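Local coordinates for protein putative pyruvate dehydrogenase (Rhodopseudomonas palustris, PDB 3IC3) that is of unknown function, though named a putative pyruvate dehydrogenase, and belongs to a family whose role has not been defined, at residues R62-E67 against D73-R78. Residues are numbered along the deposited sequence; the frame is centred on the assembly and turned at random. Where two conformers were deposited one is given.
Sequences RSYARE and DEALER
Apolar packing carries the contact, and Ala75 is its centre: its CB lies 3.7 Å from Tyr64 CD2 and 3.9 Å from Tyr64 CB. With CG anti to the backbone N (chi1 -167°), the Tyr64 ring slants across segment 73-78, reaching from the methyl of Ala75, which meets it obliquely, toward Arg78. The same methyl touches Ala65, CB to CB at 4.3 Å, and the CA atoms of Ala65 and Ala75 come within 5.7 Å, consistent with two alanines allowing the backbones to approach. One turn on, Arg78 CB reaches the edge of the phenol ring near its plane, 4.0 Å from Tyr64 CE2.

The segments flank the short loop of a helix-loop-helix, helix 46-66 followed by helix 72-87. Their local axes approach to 8.2 Å at 117°, close in distance but well off antiparallel.

Polar contact adds little: no hydrogen bond joins the two segments. Tyr64 OH and Arg78 NH1 stay 4.0 Å apart, with ring and guanidinium planes 65° from each other; NH1 instead bonds to the hydroxyl of Tyr70, whose ring packs edge-to-face with Tyr64. Phe43 of the second subunit also meets the Tyr64 ring. With an alanine at Tyr64 the ring is gone, which would probably leave a gap beside Ala75 and the Arg78 CB, and leave Tyr70 and Phe43 of the second subunit without this ring to pack on.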
loop_
_atom_site.group_PDB
_atom_site.type_symbol
_atom_site.label_atom_id
_atom_site.label_comp_id
_atom_site.label_asym_id
_atom_site.label_seq_id
_atom_site.Cartn_x
_atom_site.Cartn_y
_atom_site.Cartn_z
ATOM N N ARG A 62 -14.351 3.971 3.736
ATOM C CA ARG A 62 -15.639 3.435 3.280
ATOM C C ARG A 62 -15.958 2.120 3.983
ATOM O O ARG A 62 -17.074 1.918 4.491
ATOM C CB ARG A 62 -15.635 3.205 1.759
ATOM C CG ARG A 62 -15.854 4.456 0.944
ATOM C CD ARG A 62 -15.682 4.189 -0.562
ATOM N NE ARG A 62 -16.492 3.080 -1.081
ATOM C CZ ARG A 62 -17.712 3.182 -1.609
ATOM N NH1 ARG A 62 -18.312 2.087 -2.062
ATOM N NH2 ARG A 62 -18.350 4.352 -1.692
ATOM N N SER A 63 -14.978 1.225 4.001
ATOM C CA SER A 63 -15.134 -0.063 4.660
ATOM C C SER A 63 -15.293 0.055 6.160
ATOM O O SER A 63 -16.062 -0.687 6.760
ATOM C CB SER A 63 -13.953 -0.966 4.360
ATOM O OG SER A 63 -13.807 -1.097 2.967
ATOM N N TYR A 64 -14.569 0.983 6.770
ATOM C CA TYR A 64 -14.668 1.215 8.206
ATOM C C TYR A 64 -16.066 1.730 8.567
ATOM O O TYR A 64 -16.653 1.320 9.578
ATOM C CB TYR A 64 -13.613 2.242 8.624
ATOM C CG TYR A 64 -13.345 2.409 10.098
ATOM C CD1 TYR A 64 -13.840 1.520 11.059
ATOM C CD2 TYR A 64 -12.532 3.445 10.530
ATOM C CE1 TYR A 64 -13.555 1.694 12.412
ATOM C CE2 TYR A 64 -12.240 3.621 11.865
ATOM C CZ TYR A 64 -12.744 2.747 12.798
ATOM O OH TYR A 64 -12.428 2.949 14.113
ATOM N N ALA A 65 -16.574 2.647 7.748
ATOM C CA ALA A 65 -17.905 3.226 7.979
ATOM C C ALA A 65 -19.003 2.158 7.854
ATOM O O ALA A 65 -20.004 2.218 8.567
ATOM C CB ALA A 65 -18.160 4.395 7.022
ATOM N N ARG A 66 -18.820 1.216 6.929
ATOM C CA ARG A 66 -19.700 0.051 6.812
ATOM C C ARG A 66 -19.773 -0.702 8.128
ATOM O O ARG A 66 -20.854 -0.951 8.660
ATOM C CB ARG A 66 -19.173 -0.928 5.769
ATOM C CG ARG A 66 -19.585 -0.683 4.346
ATOM C CD ARG A 66 -19.533 -2.013 3.587
ATOM N NE ARG A 66 -18.548 -2.911 4.188
ATOM C CZ ARG A 66 -17.349 -3.160 3.675
ATOM N NH1 ARG A 66 -16.514 -3.977 4.302
ATOM N NH2 ARG A 66 -16.980 -2.589 2.537
ATOM N N GLU A 67 -18.602 -1.026 8.663
ATOM C CA GLU A 67 -18.468 -1.933 9.803
ATOM C C GLU A 67 -18.491 -1.217 11.160
ATOM O O GLU A 67 -18.011 -1.763 12.149
ATOM C CB GLU A 67 -17.160 -2.734 9.669
ATOM C CG GLU A 67 -16.942 -3.446 8.312
ATOM C CD GLU A 67 -17.926 -4.581 8.032
ATOM O OE1 GLU A 67 -18.647 -5.017 8.956
ATOM O OE2 GLU A 67 -17.977 -5.052 6.871
ATOM N N ASP A 73 -16.863 10.254 6.569
ATOM C CA ASP A 73 -16.013 11.387 6.974
ATOM C C ASP A 73 -15.326 11.148 8.305
ATOM O O ASP A 73 -14.137 11.438 8.442
ATOM C CB ASP A 73 -16.827 12.671 7.134
ATOM C CG ASP A 73 -17.241 13.275 5.822
ATOM O OD1 ASP A 73 -16.667 12.901 4.783
ATOM O OD2 ASP A 73 -18.155 14.125 5.854
ATOM N N GLU A 74 -16.099 10.703 9.298
ATOM C CA GLU A 74 -15.566 10.388 10.626
ATOM C C GLU A 74 -14.564 9.231 10.549
ATOM O O GLU A 74 -13.518 9.251 11.210
ATOM C CB GLU A 74 -16.688 10.014 11.589
ATOM C CG GLU A 74 -17.598 11.181 11.938
ATOM C CD GLU A 74 -18.884 10.744 12.621
ATOM O OE1 GLU A 74 -19.223 9.539 12.612
ATOM O OE2 GLU A 74 -19.560 11.631 13.156
ATOM N N ALA A 75 -14.895 8.203 9.778
ATOM C CA ALA A 75 -13.970 7.072 9.600
ATOM C C ALA A 75 -12.643 7.529 8.982
ATOM O O ALA A 75 -11.566 7.103 9.417
ATOM C CB ALA A 75 -14.602 5.991 8.735
ATOM N N LEU A 76 -12.717 8.392 7.976
ATOM C CA LEU A 76 -11.502 8.876 7.351
ATOM C C LEU A 76 -10.684 9.695 8.350
ATOM O O LEU A 76 -9.483 9.521 8.429
ATOM C CB LEU A 76 -11.797 9.727 6.137
ATOM C CG LEU A 76 -10.582 10.179 5.338
ATOM C CD1 LEU A 76 -9.797 8.989 4.754
ATOM C CD2 LEU A 76 -11.119 11.104 4.238
ATOM N N GLU A 77 -11.339 10.562 9.122
ATOM C CA GLU A 77 -10.616 11.312 10.164
ATOM C C GLU A 77 -9.868 10.395 11.139
ATOM O O GLU A 77 -8.703 10.646 11.480
ATOM C CB GLU A 77 -11.581 12.236 10.937
ATOM C CG GLU A 77 -11.015 12.806 12.243
ATOM C CD GLU A 77 -9.858 13.792 12.061
ATOM O OE1 GLU A 77 -9.653 14.267 10.919
ATOM O OE2 GLU A 77 -9.170 14.131 13.084
ATOM N N ARG A 78 -10.539 9.343 11.589
ATOM C CA ARG A 78 -9.967 8.377 12.505
ATOM C C ARG A 78 -8.749 7.672 11.906
ATOM O O ARG A 78 -7.710 7.523 12.560
ATOM C CB ARG A 78 -11.012 7.327 12.906
ATOM C CG ARG A 78 -12.133 7.804 13.792
ATOM C CD ARG A 78 -11.669 8.220 15.179
ATOM N NE ARG A 78 -10.463 7.534 15.639
ATOM C CZ ARG A 78 -10.425 6.434 16.396
ATOM N NH1 ARG A 78 -11.539 5.791 16.806
ATOM N NH2 ARG A 78 -9.240 5.962 16.731
#